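Signal transduction histidine kinase, LytS (PDB 5XSJ) probably acts as a membrane-bound sensor histidine kinase, passing phosphate from ATP to a protein histidine, with the present piece forming its N-terminal helical-bundle portion. Local coordinates at residues Q27-S32 with I56-K61; S31-F36 with A113-A118; Q38-G43 with N93-Y98; D71-I76 with M129-E134; D81-S86 with S119-Y124. All coordinates share one frame; numbering follows the deposited sequence.

Interaction 1: residues Q27-S32 with I56-K61; sequences QHVDSS and ILAKQK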
# COMPACT_ATOMS: atom_id res chain seq x y z
N GLN B 27 -17.51 -10.72 9.45
CA GLN B 27 -18.62 -10.17 8.67
C GLN B 27 -19.16 -8.87 9.28
O GLN B 27 -19.47 -7.92 8.56
CB GLN B 27 -19.77 -11.17 8.58
CG GLN B 27 -19.45 -12.53 7.97
CD GLN B 27 -20.72 -13.39 7.84
OE1 GLN B 27 -21.56 -13.46 8.76
NE2 GLN B 27 -20.86 -14.04 6.68
N HIS B 28 -19.29 -8.82 10.61
CA HIS B 28 -19.78 -7.59 11.26
C HIS B 28 -18.84 -6.42 10.99
O HIS B 28 -19.28 -5.31 10.67
CB HIS B 28 -19.91 -7.78 12.77
CG HIS B 28 -20.98 -8.74 13.19
ND1 HIS B 28 -22.26 -8.67 12.68
CD2 HIS B 28 -20.97 -9.76 14.07
CE1 HIS B 28 -22.99 -9.63 13.22
NE2 HIS B 28 -22.23 -10.32 14.05
N VAL B 29 -17.54 -6.67 11.14
CA VAL B 29 -16.56 -5.62 10.91
C VAL B 29 -16.62 -5.17 9.45
O VAL B 29 -16.71 -3.98 9.18
CB VAL B 29 -15.12 -6.08 11.24
CG1 VAL B 29 -14.16 -4.98 10.94
CG2 VAL B 29 -15.00 -6.50 12.72
N ASP B 30 -16.60 -6.12 8.53
CA ASP B 30 -16.70 -5.80 7.10
C ASP B 30 -17.98 -5.04 6.79
O ASP B 30 -17.96 -4.04 6.08
CB ASP B 30 -16.62 -7.07 6.24
CG ASP B 30 -15.26 -7.77 6.37
OD1 ASP B 30 -14.35 -7.21 7.02
OD2 ASP B 30 -15.11 -8.88 5.81
N SER B 31 -19.11 -5.49 7.32
CA SER B 31 -20.37 -4.83 7.01
C SER B 31 -20.42 -3.44 7.65
O SER B 31 -20.99 -2.49 7.09
CB SER B 31 -21.55 -5.68 7.46
OG SER B 31 -22.74 -4.94 7.40
N SER B 32 -19.84 -3.33 8.84
CA SER B 32 -19.79 -2.03 9.52
C SER B 32 -19.02 -1.00 8.68
O SER B 32 -19.48 0.14 8.51
CB SER B 32 -19.14 -2.17 10.90
OG SER B 32 -19.00 -0.91 11.51
N ILE B 56 -21.43 -2.88 17.16
CA ILE B 56 -21.91 -3.32 18.47
C ILE B 56 -21.81 -4.82 18.54
O ILE B 56 -21.35 -5.38 19.53
CB ILE B 56 -23.37 -2.86 18.74
CG1 ILE B 56 -23.40 -1.38 19.10
CG2 ILE B 56 -23.98 -3.66 19.88
CD1 ILE B 56 -24.78 -0.74 18.91
N LEU B 57 -22.22 -5.47 17.46
CA LEU B 57 -22.25 -6.92 17.44
C LEU B 57 -20.83 -7.51 17.39
O LEU B 57 -20.55 -8.52 18.04
CB LEU B 57 -23.07 -7.41 16.24
CG LEU B 57 -24.58 -7.12 16.27
CD1 LEU B 57 -25.20 -7.33 14.89
CD2 LEU B 57 -25.29 -7.98 17.31
N ALA B 58 -19.94 -6.89 16.62
CA ALA B 58 -18.55 -7.36 16.58
C ALA B 58 -17.89 -7.23 17.96
O ALA B 58 -17.22 -8.15 18.44
CB ALA B 58 -17.75 -6.58 15.53
N LYS B 59 -18.10 -6.09 18.60
CA LYS B 59 -17.57 -5.84 19.94
C LYS B 59 -18.04 -6.88 20.98
O LYS B 59 -17.23 -7.41 21.76
CB LYS B 59 -17.98 -4.43 20.38
CG LYS B 59 -17.45 -4.01 21.73
CD LYS B 59 -15.97 -3.66 21.68
CE LYS B 59 -15.44 -3.35 23.08
NZ LYS B 59 -13.96 -3.23 23.10
N GLN B 60 -19.34 -7.16 21.01
CA GLN B 60 -19.91 -8.10 21.98
C GLN B 60 -19.38 -9.51 21.78
O GLN B 60 -19.03 -10.19 22.74
CB GLN B 60 -21.45 -8.13 21.88
CG GLN B 60 -22.16 -8.82 23.07
CD GLN B 60 -22.28 -10.33 22.90
OE1 GLN B 60 -21.96 -10.89 21.84
NE2 GLN B 60 -22.76 -11.01 23.95
N LYS B 61 -19.34 -9.94 20.52
CA LYS B 61 -18.88 -11.30 20.23
C LYS B 61 -17.39 -11.47 20.48
O LYS B 61 -16.96 -12.53 20.92
CB LYS B 61 -19.26 -11.68 18.79
CG LYS B 61 -20.76 -11.78 18.63
CD LYS B 61 -21.20 -12.10 17.21
CE LYS B 61 -22.74 -12.08 17.14
NZ LYS B 61 -23.27 -12.30 15.77

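Interaction 2: residues S31-F36 with A113-A118; sequences SSLDNF and AAKNIA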
# COMPACT_ATOMS: atom_id res chain seq x y z
N SER B 31 -19.11 -5.49 7.32
CA SER B 31 -20.37 -4.83 7.01
C SER B 31 -20.42 -3.44 7.65
O SER B 31 -20.99 -2.49 7.09
CB SER B 31 -21.55 -5.68 7.46
OG SER B 31 -22.74 -4.94 7.40
N SER B 32 -19.84 -3.33 8.84
CA SER B 32 -19.79 -2.03 9.52
C SER B 32 -19.02 -1.00 8.68
O SER B 32 -19.48 0.14 8.51
CB SER B 32 -19.14 -2.17 10.90
OG SER B 32 -19.00 -0.91 11.51
N LEU B 33 -17.87 -1.40 8.14
CA LEU B 33 -17.03 -0.55 7.30
C LEU B 33 -17.76 -0.11 6.05
O LEU B 33 -17.76 1.07 5.69
CB LEU B 33 -15.72 -1.28 6.91
CG LEU B 33 -14.77 -0.49 6.00
CD1 LEU B 33 -14.24 0.78 6.69
CD2 LEU B 33 -13.63 -1.34 5.49
N ASP B 34 -18.41 -1.07 5.39
CA ASP B 34 -19.11 -0.82 4.15
C ASP B 34 -20.23 0.22 4.33
O ASP B 34 -20.36 1.16 3.54
CB ASP B 34 -19.67 -2.14 3.62
CG ASP B 34 -20.36 -1.99 2.29
OD1 ASP B 34 -20.07 -1.01 1.56
OD2 ASP B 34 -21.21 -2.84 1.96
N ASN B 35 -21.01 0.06 5.40
CA ASN B 35 -22.08 1.00 5.68
C ASN B 35 -21.53 2.35 6.08
O ASN B 35 -22.02 3.38 5.61
CB ASN B 35 -23.00 0.43 6.77
CG ASN B 35 -23.95 -0.61 6.22
OD1 ASN B 35 -24.95 -0.26 5.61
ND2 ASN B 35 -23.63 -1.89 6.40
N PHE B 36 -20.48 2.35 6.90
CA PHE B 36 -19.75 3.57 7.25
C PHE B 36 -19.31 4.35 6.01
O PHE B 36 -19.58 5.54 5.89
CB PHE B 36 -18.52 3.22 8.11
CG PHE B 36 -17.54 4.34 8.28
CD1 PHE B 36 -17.82 5.41 9.12
CD2 PHE B 36 -16.32 4.32 7.61
CE1 PHE B 36 -16.91 6.44 9.29
CE2 PHE B 36 -15.40 5.35 7.78
CZ PHE B 36 -15.69 6.41 8.62
N ALA B 113 -7.79 6.01 8.10
CA ALA B 113 -7.41 5.11 9.21
C ALA B 113 -8.51 4.10 9.50
O ALA B 113 -8.23 2.92 9.72
CB ALA B 113 -7.07 5.91 10.46
N ALA B 114 -9.77 4.53 9.47
CA ALA B 114 -10.89 3.61 9.69
C ALA B 114 -10.87 2.43 8.71
O ALA B 114 -11.08 1.29 9.11
CB ALA B 114 -12.21 4.35 9.60
N LYS B 115 -10.61 2.71 7.43
CA LYS B 115 -10.46 1.63 6.43
C LYS B 115 -9.29 0.73 6.76
O LYS B 115 -9.40 -0.50 6.69
CB LYS B 115 -10.24 2.19 5.03
CG LYS B 115 -11.25 3.23 4.55
CD LYS B 115 -10.74 3.86 3.24
CE LYS B 115 -11.69 4.91 2.73
NZ LYS B 115 -13.04 4.31 2.61
N ASN B 116 -8.15 1.35 7.05
CA ASN B 116 -6.94 0.60 7.37
C ASN B 116 -7.15 -0.25 8.60
O ASN B 116 -6.80 -1.42 8.62
CB ASN B 116 -5.73 1.54 7.60
CG ASN B 116 -5.23 2.18 6.32
OD1 ASN B 116 -5.45 1.66 5.22
ND2 ASN B 116 -4.53 3.31 6.45
N ILE B 117 -7.70 0.36 9.65
CA ILE B 117 -7.86 -0.37 10.89
C ILE B 117 -8.85 -1.52 10.72
O ILE B 117 -8.65 -2.61 11.26
CB ILE B 117 -8.31 0.55 12.03
CG1 ILE B 117 -7.24 1.61 12.31
CG2 ILE B 117 -8.58 -0.27 13.29
CD1 ILE B 117 -7.70 2.68 13.30
N ALA B 118 -9.91 -1.31 9.95
CA ALA B 118 -10.86 -2.39 9.70
C ALA B 118 -10.13 -3.56 9.03
O ALA B 118 -10.39 -4.72 9.35
CB ALA B 118 -12.03 -1.90 8.85

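Interaction 3: residues Q38-G43 with N93-Y98; sequences QYILNG and NTISAY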
# COMPACT_ATOMS: atom_id res chain seq x y z
N GLN B 38 -20.43 4.15 2.87
CA GLN B 38 -21.60 4.68 2.17
C GLN B 38 -22.19 5.88 2.88
O GLN B 38 -22.64 6.83 2.24
CB GLN B 38 -22.67 3.61 2.01
CG GLN B 38 -22.25 2.46 1.08
CD GLN B 38 -23.26 1.34 1.09
OE1 GLN B 38 -24.43 1.53 0.72
NE2 GLN B 38 -22.85 0.17 1.55
N TYR B 39 -22.18 5.86 4.21
CA TYR B 39 -22.73 6.98 4.96
C TYR B 39 -21.94 8.26 4.73
O TYR B 39 -22.52 9.31 4.46
CB TYR B 39 -22.79 6.68 6.45
CG TYR B 39 -23.33 7.85 7.25
CD1 TYR B 39 -24.66 8.27 7.08
CD2 TYR B 39 -22.54 8.53 8.16
CE1 TYR B 39 -25.17 9.35 7.81
CE2 TYR B 39 -23.05 9.61 8.90
CZ TYR B 39 -24.37 10.01 8.71
OH TYR B 39 -24.87 11.06 9.44
N ILE B 40 -20.62 8.17 4.83
CA ILE B 40 -19.76 9.33 4.61
C ILE B 40 -19.90 9.87 3.18
O ILE B 40 -19.81 11.08 2.96
CB ILE B 40 -18.26 9.00 4.89
CG1 ILE B 40 -18.06 8.60 6.35
CG2 ILE B 40 -17.35 10.19 4.53
CD1 ILE B 40 -18.74 9.56 7.35
N LEU B 41 -20.14 8.97 2.22
CA LEU B 41 -20.23 9.38 0.82
C LEU B 41 -21.59 9.92 0.41
O LEU B 41 -21.68 10.61 -0.60
CB LEU B 41 -19.87 8.21 -0.11
CG LEU B 41 -18.43 7.70 -0.13
CD1 LEU B 41 -18.15 7.05 -1.47
CD2 LEU B 41 -17.43 8.80 0.16
N ASN B 42 -22.65 9.63 1.17
CA ASN B 42 -23.99 10.10 0.78
C ASN B 42 -24.92 10.55 1.93
O ASN B 42 -25.87 11.31 1.71
CB ASN B 42 -24.72 9.02 -0.02
CG ASN B 42 -26.05 9.51 -0.59
OD1 ASN B 42 -26.11 10.54 -1.27
ND2 ASN B 42 -27.13 8.79 -0.28
N GLY B 43 -24.68 10.06 3.14
CA GLY B 43 -25.43 10.53 4.29
C GLY B 43 -26.77 9.88 4.56
O GLY B 43 -27.54 10.40 5.35
N ASN B 93 -14.92 9.68 14.91
CA ASN B 93 -14.35 10.99 14.63
C ASN B 93 -14.66 11.44 13.21
O ASN B 93 -14.96 12.61 12.98
CB ASN B 93 -12.84 10.99 14.87
CG ASN B 93 -12.48 10.88 16.34
OD1 ASN B 93 -13.32 11.10 17.20
ND2 ASN B 93 -11.25 10.50 16.62
N THR B 94 -14.60 10.51 12.26
CA THR B 94 -14.95 10.83 10.87
C THR B 94 -16.42 11.26 10.79
O THR B 94 -16.73 12.28 10.19
CB THR B 94 -14.72 9.65 9.90
OG1 THR B 94 -13.36 9.19 9.99
CG2 THR B 94 -15.01 10.05 8.47
N ILE B 95 -17.31 10.48 11.39
CA ILE B 95 -18.74 10.76 11.34
C ILE B 95 -19.02 12.13 11.96
O ILE B 95 -19.80 12.93 11.44
CB ILE B 95 -19.55 9.67 12.08
CG1 ILE B 95 -19.51 8.36 11.30
CG2 ILE B 95 -20.99 10.10 12.30
CD1 ILE B 95 -20.19 7.23 12.03
N SER B 96 -18.35 12.40 13.06
CA SER B 96 -18.48 13.67 13.75
C SER B 96 -18.07 14.87 12.89
O SER B 96 -18.79 15.86 12.84
CB SER B 96 -17.67 13.63 15.04
OG SER B 96 -17.76 14.86 15.72
N ALA B 97 -16.93 14.80 12.22
CA ALA B 97 -16.50 15.88 11.34
C ALA B 97 -17.41 15.99 10.13
O ALA B 97 -17.72 17.09 9.67
CB ALA B 97 -15.04 15.68 10.90
N TYR B 98 -17.85 14.85 9.63
CA TYR B 98 -18.75 14.80 8.49
C TYR B 98 -20.07 15.51 8.78
O TYR B 98 -20.54 16.32 7.98
CB TYR B 98 -19.02 13.35 8.10
CG TYR B 98 -20.10 13.19 7.04
CD1 TYR B 98 -19.86 13.53 5.72
CD2 TYR B 98 -21.34 12.67 7.37
CE1 TYR B 98 -20.82 13.37 4.76
CE2 TYR B 98 -22.33 12.51 6.40
CZ TYR B 98 -22.05 12.86 5.10
OH TYR B 98 -23.00 12.71 4.13

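Interaction 4: residues D71-I76 with M129-E134; sequences DVNQYI and MQNFLE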
# COMPACT_ATOMS: atom_id res chain seq x y z
N ASP B 71 -4.31 -19.74 26.29
CA ASP B 71 -3.06 -18.99 26.45
C ASP B 71 -2.61 -18.22 25.20
O ASP B 71 -2.00 -17.17 25.31
CB ASP B 71 -1.92 -19.92 26.88
CG ASP B 71 -2.00 -20.30 28.35
OD1 ASP B 71 -2.49 -19.47 29.16
OD2 ASP B 71 -1.56 -21.42 28.70
N VAL B 72 -2.90 -18.76 24.02
CA VAL B 72 -2.42 -18.14 22.78
C VAL B 72 -3.44 -17.16 22.19
O VAL B 72 -3.08 -16.02 21.87
CB VAL B 72 -2.07 -19.22 21.73
CG1 VAL B 72 -1.86 -18.60 20.35
CG2 VAL B 72 -0.83 -20.00 22.16
N ASN B 73 -4.69 -17.61 22.04
CA ASN B 73 -5.73 -16.79 21.43
C ASN B 73 -6.01 -15.53 22.23
O ASN B 73 -6.47 -14.53 21.70
CB ASN B 73 -7.02 -17.58 21.26
CG ASN B 73 -6.87 -18.72 20.28
OD1 ASN B 73 -6.00 -18.71 19.41
ND2 ASN B 73 -7.74 -19.72 20.42
N GLN B 74 -5.76 -15.62 23.53
CA GLN B 74 -5.82 -14.51 24.47
C GLN B 74 -5.13 -13.25 23.93
O GLN B 74 -5.68 -12.15 23.99
CB GLN B 74 -5.15 -14.96 25.77
CG GLN B 74 -5.49 -14.23 27.04
CD GLN B 74 -4.60 -14.67 28.20
OE1 GLN B 74 -3.59 -15.35 28.00
NE2 GLN B 74 -4.96 -14.28 29.42
N TYR B 75 -3.91 -13.43 23.42
CA TYR B 75 -3.08 -12.35 22.87
C TYR B 75 -3.65 -11.78 21.59
O TYR B 75 -3.64 -10.57 21.39
CB TYR B 75 -1.64 -12.83 22.63
CG TYR B 75 -0.90 -13.05 23.92
CD1 TYR B 75 -0.35 -11.98 24.61
CD2 TYR B 75 -0.80 -14.32 24.48
CE1 TYR B 75 0.29 -12.16 25.82
CE2 TYR B 75 -0.15 -14.51 25.69
CZ TYR B 75 0.39 -13.43 26.35
OH TYR B 75 1.04 -13.59 27.55
N ILE B 76 -4.13 -12.65 20.71
CA ILE B 76 -4.72 -12.23 19.45
C ILE B 76 -6.05 -11.52 19.69
O ILE B 76 -6.37 -10.53 19.04
CB ILE B 76 -4.94 -13.43 18.50
CG1 ILE B 76 -3.62 -14.18 18.28
CG2 ILE B 76 -5.50 -12.97 17.16
CD1 ILE B 76 -3.79 -15.51 17.55
N MET B 129 -9.46 -17.71 13.13
CA MET B 129 -10.24 -18.78 12.52
C MET B 129 -9.35 -19.97 12.20
O MET B 129 -9.76 -21.12 12.34
CB MET B 129 -10.94 -18.30 11.26
CG MET B 129 -12.32 -18.90 11.03
SD MET B 129 -13.14 -18.11 9.62
CE MET B 129 -12.92 -16.38 10.02
N GLN B 130 -8.13 -19.68 11.77
CA GLN B 130 -7.16 -20.73 11.49
C GLN B 130 -6.74 -21.46 12.76
O GLN B 130 -6.60 -22.68 12.75
CB GLN B 130 -5.92 -20.16 10.80
CG GLN B 130 -6.17 -19.58 9.42
CD GLN B 130 -4.86 -19.16 8.75
OE1 GLN B 130 -3.96 -19.99 8.54
NE2 GLN B 130 -4.74 -17.87 8.44
N ASN B 131 -6.54 -20.72 13.84
CA ASN B 131 -6.17 -21.31 15.12
C ASN B 131 -7.26 -22.22 15.68
O ASN B 131 -6.97 -23.31 16.18
CB ASN B 131 -5.85 -20.22 16.13
CG ASN B 131 -4.56 -19.52 15.80
OD1 ASN B 131 -3.94 -19.77 14.77
ND2 ASN B 131 -4.13 -18.62 16.69
N PHE B 132 -8.51 -21.77 15.62
CA PHE B 132 -9.63 -22.60 16.01
C PHE B 132 -9.73 -23.84 15.12
O PHE B 132 -10.12 -24.91 15.58
CB PHE B 132 -10.93 -21.81 15.95
CG PHE B 132 -11.08 -20.80 17.05
CD1 PHE B 132 -10.75 -21.13 18.36
CD2 PHE B 132 -11.52 -19.53 16.77
CE1 PHE B 132 -10.88 -20.20 19.37
CE2 PHE B 132 -11.66 -18.59 17.78
CZ PHE B 132 -11.34 -18.93 19.08
N LEU B 133 -9.38 -23.68 13.85
CA LEU B 133 -9.45 -24.78 12.90
C LEU B 133 -8.45 -25.88 13.26
O LEU B 133 -8.64 -27.03 12.88
CB LEU B 133 -9.18 -24.27 11.48
CG LEU B 133 -9.52 -25.17 10.30
CD1 LEU B 133 -10.95 -25.66 10.37
CD2 LEU B 133 -9.29 -24.41 9.01
N GLU B 134 -7.43 -25.53 14.03
CA GLU B 134 -6.30 -26.42 14.27
C GLU B 134 -6.20 -26.98 15.69
O GLU B 134 -5.15 -26.86 16.33
CB GLU B 134 -5.00 -25.68 13.92
CG GLU B 134 -4.89 -25.33 12.44
CD GLU B 134 -3.83 -24.28 12.16
OE1 GLU B 134 -3.15 -23.85 13.11
OE2 GLU B 134 -3.69 -23.88 10.98

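Interaction 5: residues D81-S86 with S119-Y124; sequences DNTLDS and SYCDAY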
# COMPACT_ATOMS: atom_id res chain seq x y z
N ASP B 81 -9.53 -6.89 19.86
CA ASP B 81 -10.46 -6.07 20.65
C ASP B 81 -10.02 -4.61 20.71
O ASP B 81 -10.80 -3.69 20.48
CB ASP B 81 -10.58 -6.65 22.07
CG ASP B 81 -11.79 -6.10 22.83
OD1 ASP B 81 -12.78 -5.67 22.20
OD2 ASP B 81 -11.74 -6.12 24.08
N ASN B 82 -8.74 -4.40 21.01
CA ASN B 82 -8.19 -3.05 21.00
C ASN B 82 -8.21 -2.41 19.62
O ASN B 82 -8.48 -1.23 19.49
CB ASN B 82 -6.77 -3.07 21.53
CG ASN B 82 -6.75 -3.20 23.02
OD1 ASN B 82 -7.63 -2.67 23.70
ND2 ASN B 82 -5.76 -3.91 23.55
N THR B 83 -7.94 -3.19 18.59
CA THR B 83 -7.92 -2.66 17.24
C THR B 83 -9.33 -2.24 16.82
O THR B 83 -9.51 -1.23 16.16
CB THR B 83 -7.32 -3.69 16.25
OG1 THR B 83 -6.01 -4.05 16.70
CG2 THR B 83 -7.22 -3.13 14.84
N LEU B 84 -10.33 -3.02 17.23
CA LEU B 84 -11.71 -2.62 16.97
C LEU B 84 -12.05 -1.30 17.66
O LEU B 84 -12.68 -0.44 17.05
CB LEU B 84 -12.70 -3.71 17.42
CG LEU B 84 -14.14 -3.41 16.98
CD1 LEU B 84 -14.27 -3.53 15.46
CD2 LEU B 84 -15.16 -4.32 17.66
N ASP B 85 -11.61 -1.14 18.91
CA ASP B 85 -11.83 0.13 19.60
C ASP B 85 -11.21 1.29 18.81
O ASP B 85 -11.78 2.38 18.77
CB ASP B 85 -11.24 0.10 21.02
CG ASP B 85 -12.00 -0.83 21.97
OD1 ASP B 85 -13.16 -1.20 21.70
OD2 ASP B 85 -11.42 -1.19 23.02
N SER B 86 -10.05 1.05 18.19
CA SER B 86 -9.40 2.10 17.38
C SER B 86 -10.23 2.44 16.15
O SER B 86 -10.34 3.58 15.75
CB SER B 86 -8.00 1.68 16.93
OG SER B 86 -7.11 1.60 18.03
N SER B 119 -9.18 -3.26 8.14
CA SER B 119 -8.44 -4.34 7.48
C SER B 119 -7.56 -5.07 8.46
O SER B 119 -7.40 -6.28 8.34
CB SER B 119 -7.60 -3.81 6.31
OG SER B 119 -6.43 -3.15 6.76
N TYR B 120 -6.99 -4.39 9.45
CA TYR B 120 -6.23 -5.11 10.48
C TYR B 120 -7.13 -6.10 11.21
O TYR B 120 -6.72 -7.23 11.49
CB TYR B 120 -5.60 -4.16 11.51
CG TYR B 120 -4.75 -3.05 10.94
CD1 TYR B 120 -4.08 -3.20 9.73
CD2 TYR B 120 -4.63 -1.85 11.62
CE1 TYR B 120 -3.31 -2.17 9.21
CE2 TYR B 120 -3.86 -0.83 11.13
CZ TYR B 120 -3.21 -0.98 9.93
OH TYR B 120 -2.46 0.06 9.46
N CYS B 121 -8.37 -5.67 11.53
CA CYS B 121 -9.34 -6.55 12.19
C CYS B 121 -9.58 -7.84 11.37
O CYS B 121 -9.60 -8.94 11.91
CB CYS B 121 -10.67 -5.80 12.44
SG CYS B 121 -10.56 -4.47 13.69
N ASP B 122 -9.75 -7.69 10.06
CA ASP B 122 -9.88 -8.85 9.17
C ASP B 122 -8.75 -9.84 9.28
O ASP B 122 -8.99 -11.05 9.25
CB ASP B 122 -9.99 -8.41 7.72
CG ASP B 122 -11.36 -7.93 7.38
OD1 ASP B 122 -12.26 -8.13 8.22
OD2 ASP B 122 -11.54 -7.36 6.29
N ALA B 123 -7.52 -9.35 9.41
CA ALA B 123 -6.37 -10.25 9.51
C ALA B 123 -6.33 -10.97 10.86
O ALA B 123 -6.00 -12.16 10.92
CB ALA B 123 -5.05 -9.49 9.28
N TYR B 124 -6.65 -10.27 11.95
CA TYR B 124 -6.72 -10.93 13.26
C TYR B 124 -7.78 -12.03 13.23
O TYR B 124 -7.58 -13.13 13.75
CB TYR B 124 -7.02 -9.93 14.38
CG TYR B 124 -5.90 -8.94 14.61
CD1 TYR B 124 -4.59 -9.37 14.76
CD2 TYR B 124 -6.14 -7.58 14.63
CE1 TYR B 124 -3.56 -8.48 14.95
CE2 TYR B 124 -5.11 -6.67 14.83
CZ TYR B 124 -3.82 -7.13 14.99
OH TYR B 124 -2.79 -6.24 15.16
O HOH W 1 -3.88 -3.55 14.79

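Interaction 1: residues Q27-S32 with I56-K61
His-28 lies flat against Leu-57, and this pair shows how an aromatic ring can serve both packing and polar bonding. Leu-57 CB sits 3.6 Å from the centre of the imidazole ring and only 5° off its normal, a CH-pi contact square over one face, while Leu-57 CD1 leans toward the rim, 3.6 Å from His-28 CE1. On the buried side, Ala-58 CB rests 3.7 Å from His-28 CB and 3.9 Å from Val-29 CG2, and Leu-84 of helix 73-99 covers both Val-29 and Ala-58. The CA atoms of His-28 and Ala-58 are 5.5 Å apart, consistent with the small alanine side chain. The other side, with Leu-57 exposed and His-28 and Lys-61 partly so, is polar and faces outward. Lys-61, extended beyond CG, crosses the His-28 side chain at about a right angle and brings NZ to the ring edge, where it donates to NE2 at 2.8 Å, close to the ring plane. Glu-54 holds ND1 and Glu-24 pairs with the same lysine, so a neutral imidazole protonated on ND1 would fit. The segment axes approach to 8.6 Å at 155°, as expected for the antiparallel hairpin of consecutive helices in an up-down-up-down four-helix bundle.

Interaction 2: residues S31-F36 with A113-A118
Leu-33 straddles the turn between Lys-115 and Ala-118, with CD2 on Ala-118 and CD1 chiefly on the backbone of Lys-115. Its CD2 meets Ala-118 CB at 3.8 Å, while CD1 lies 3.9 Å from Lys-115 CA, with Lys-115 CG a looser neighbour. One turn further along, Phe-36 turns its CE2 corner to Ala-114 CB at 3.8 Å. Both side chains leave with CG anti to the backbone nitrogen (chi1 179° for Leu-33), which carries them out across the interface to two alanines one helical turn apart. Behind this first shell, Thr-94 of helix 73-99 packs on Phe-36, and Ile-117 turns to Thr-83 and Tyr-87. The ammonium group of Lys-115 returns to helix 15-42, where NZ bonds to Asn-37 OD1, and the charge also makes a cation-pi contact with Phe-111. On the first helix, Asn-35 folds back so that ND2 donates to Ser-31 O at 2.8 Å; the backbone N of Asn-35 reaches the same oxygen from the opposite face of the carbonyl plane, so two bonds grip it. Large residues on one helix set against alanines on the other, with the segments at 164°, mark the antiparallel first-to-last helix pairing that closes a four-helix bundle.

Interaction 3: residues Q38-G43 with N93-Y98
Tyr-39 offers a ring face to the edge of Tyr-98 in a T-shaped pair, with centroids 5.3 Å apart and planes at 69°. Tyr-98 CE2 stands above the Tyr-39 plane, offset toward the rim, and the nearest carbons are Tyr-39 CE2 and Tyr-98 CD2 at 3.8 Å. A face of Tyr-98 is itself occupied: Ile-40 CA lies 4.2 Å from its centroid, almost on the normal. At the phenol edge, near the ring plane, Gly-43 CA comes within 3.3 Å of Tyr-98 OH. Gly-43 is where the chain leaves helical geometry, with a positive phi, and without a side chain it lets the phenol come this close to the backbone. The two helices are the first and third of an up-down-up-down bundle and run the same way near one end of the fold; the short segments lie at 15°. With CG anti to the backbone N (chi1 172°), the Tyr-98 ring is directed toward helix 15-42. Ile-40 slides past Tyr-98 in the opposite direction, and its CD1 touches Tyr-98 CB at 3.9 Å and Thr-94 CG2 at the same distance. Beyond the segments, Tyr-39 OH is bonded to Glu-99, and Phe-111 of helix 104-133 packs on Ile-40.

Interaction 4: residues D71-I76 with M129-E134
Asn-131 ND2 donates to Asn-73 OD1 over 3.3 Å, a long but straight bond with an N-H...O angle of 163°. The donor lies nearly along the C=O axis of Asn-73, and the oxygen lies close to the amide plane of Asn-131. With the two amides just 18° from coplanar, the side chains slide past each other in opposite directions, a flat polar bridge between the third and fourth helices of a four-helix bundle. It sits at the end of the fold that carries the chain termini, near the beginning of helix 73-99 and the finish of helix 104-133. Apolar groups hem the bridge in. Ile-76 comes at Asn-131 from the opposite direction, its CD1 tightly placed 3.2 Å from Asn-131 ND2, while Val-72 CG1 stands farther off. Outside the segments, Asp-70 OD2 accepts from the backbone N of both Val-72 and Asn-73. The end of helix 104-133 also reaches the second subunit, another copy of this protein, where Glu-134 OE2 bonds to Asn-23 ND2 of that subunit. The other arm of the Asn-73 amide turns to Phe-132, whose ring plane is steeply inclined to it, and Asn-73 ND2 lies 3.3 Å from Phe-132 CE1.

Interaction 5: residues D81-S86 with S119-Y124
Tyr-120 opens the contact by setting its CB 3.8 Å from Thr-83 CG2, and the same methyl lies at the edge of the tyrosine ring, near its plane. The phenol end belongs to another interface, for its OH bonds to an acidic side chain in the chain of another protein. Next along, with the segments antiparallel at 162°, Cys-121 points its sulfur between two residues of the facing helix: SG is 3.8 Å from Thr-83 CG2 and 4.2 Å from Leu-84 CD1. Leu-84 and Cys-121 both pack on Val-29 of helix 15-42, toward the middle of the bundle. One turn later Tyr-124 crosses Thr-83 at about a right angle, bringing CE2 to 3.3 Å from Thr-83 OG1. A water in the plane of this ring, at its edge, joins the two hydroxyls: it donates to Thr-83 OG1 at 2.9 Å and bonds to Tyr-124 OH at 2.9 Å. Thr-83 serves both sides because its chi1 of -57° puts OG1 beside its own backbone N and CG2 anti to it. Since OG1 also bonds to the carbonyl of Asp-79, the buried hydroxyl both donates and accepts, and a polar, water-bridged margin adjoins an apolar methyl-sulfur core.

Overall arrangement
All five contacts belong to one up-down-up-down four-helix bundle. Interactions 3 and 4 lie at opposite ends, with centres about 34 Å apart; interactions 1, 2 and 5 cluster around the middle, about 10 to 11 Å from one another. Helix 15-42 enters interactions 1, 2 and 3, so it is tied to each of the other three helices. Along the chain, interaction 1 closes before interactions 4 and 5 open, interaction 5 is nested inside interaction 4, and interaction 3 inside interaction 2. Lys-59 links interaction 1 to interaction 5 by a salt bridge to Asp-85, and Phe-36 carries interaction 2 onto Thr-94 and Ile-95 of interaction 3. This cross-connected bundle is the N-terminal part of a probable sensor kinase, and chains of another protein pack on it.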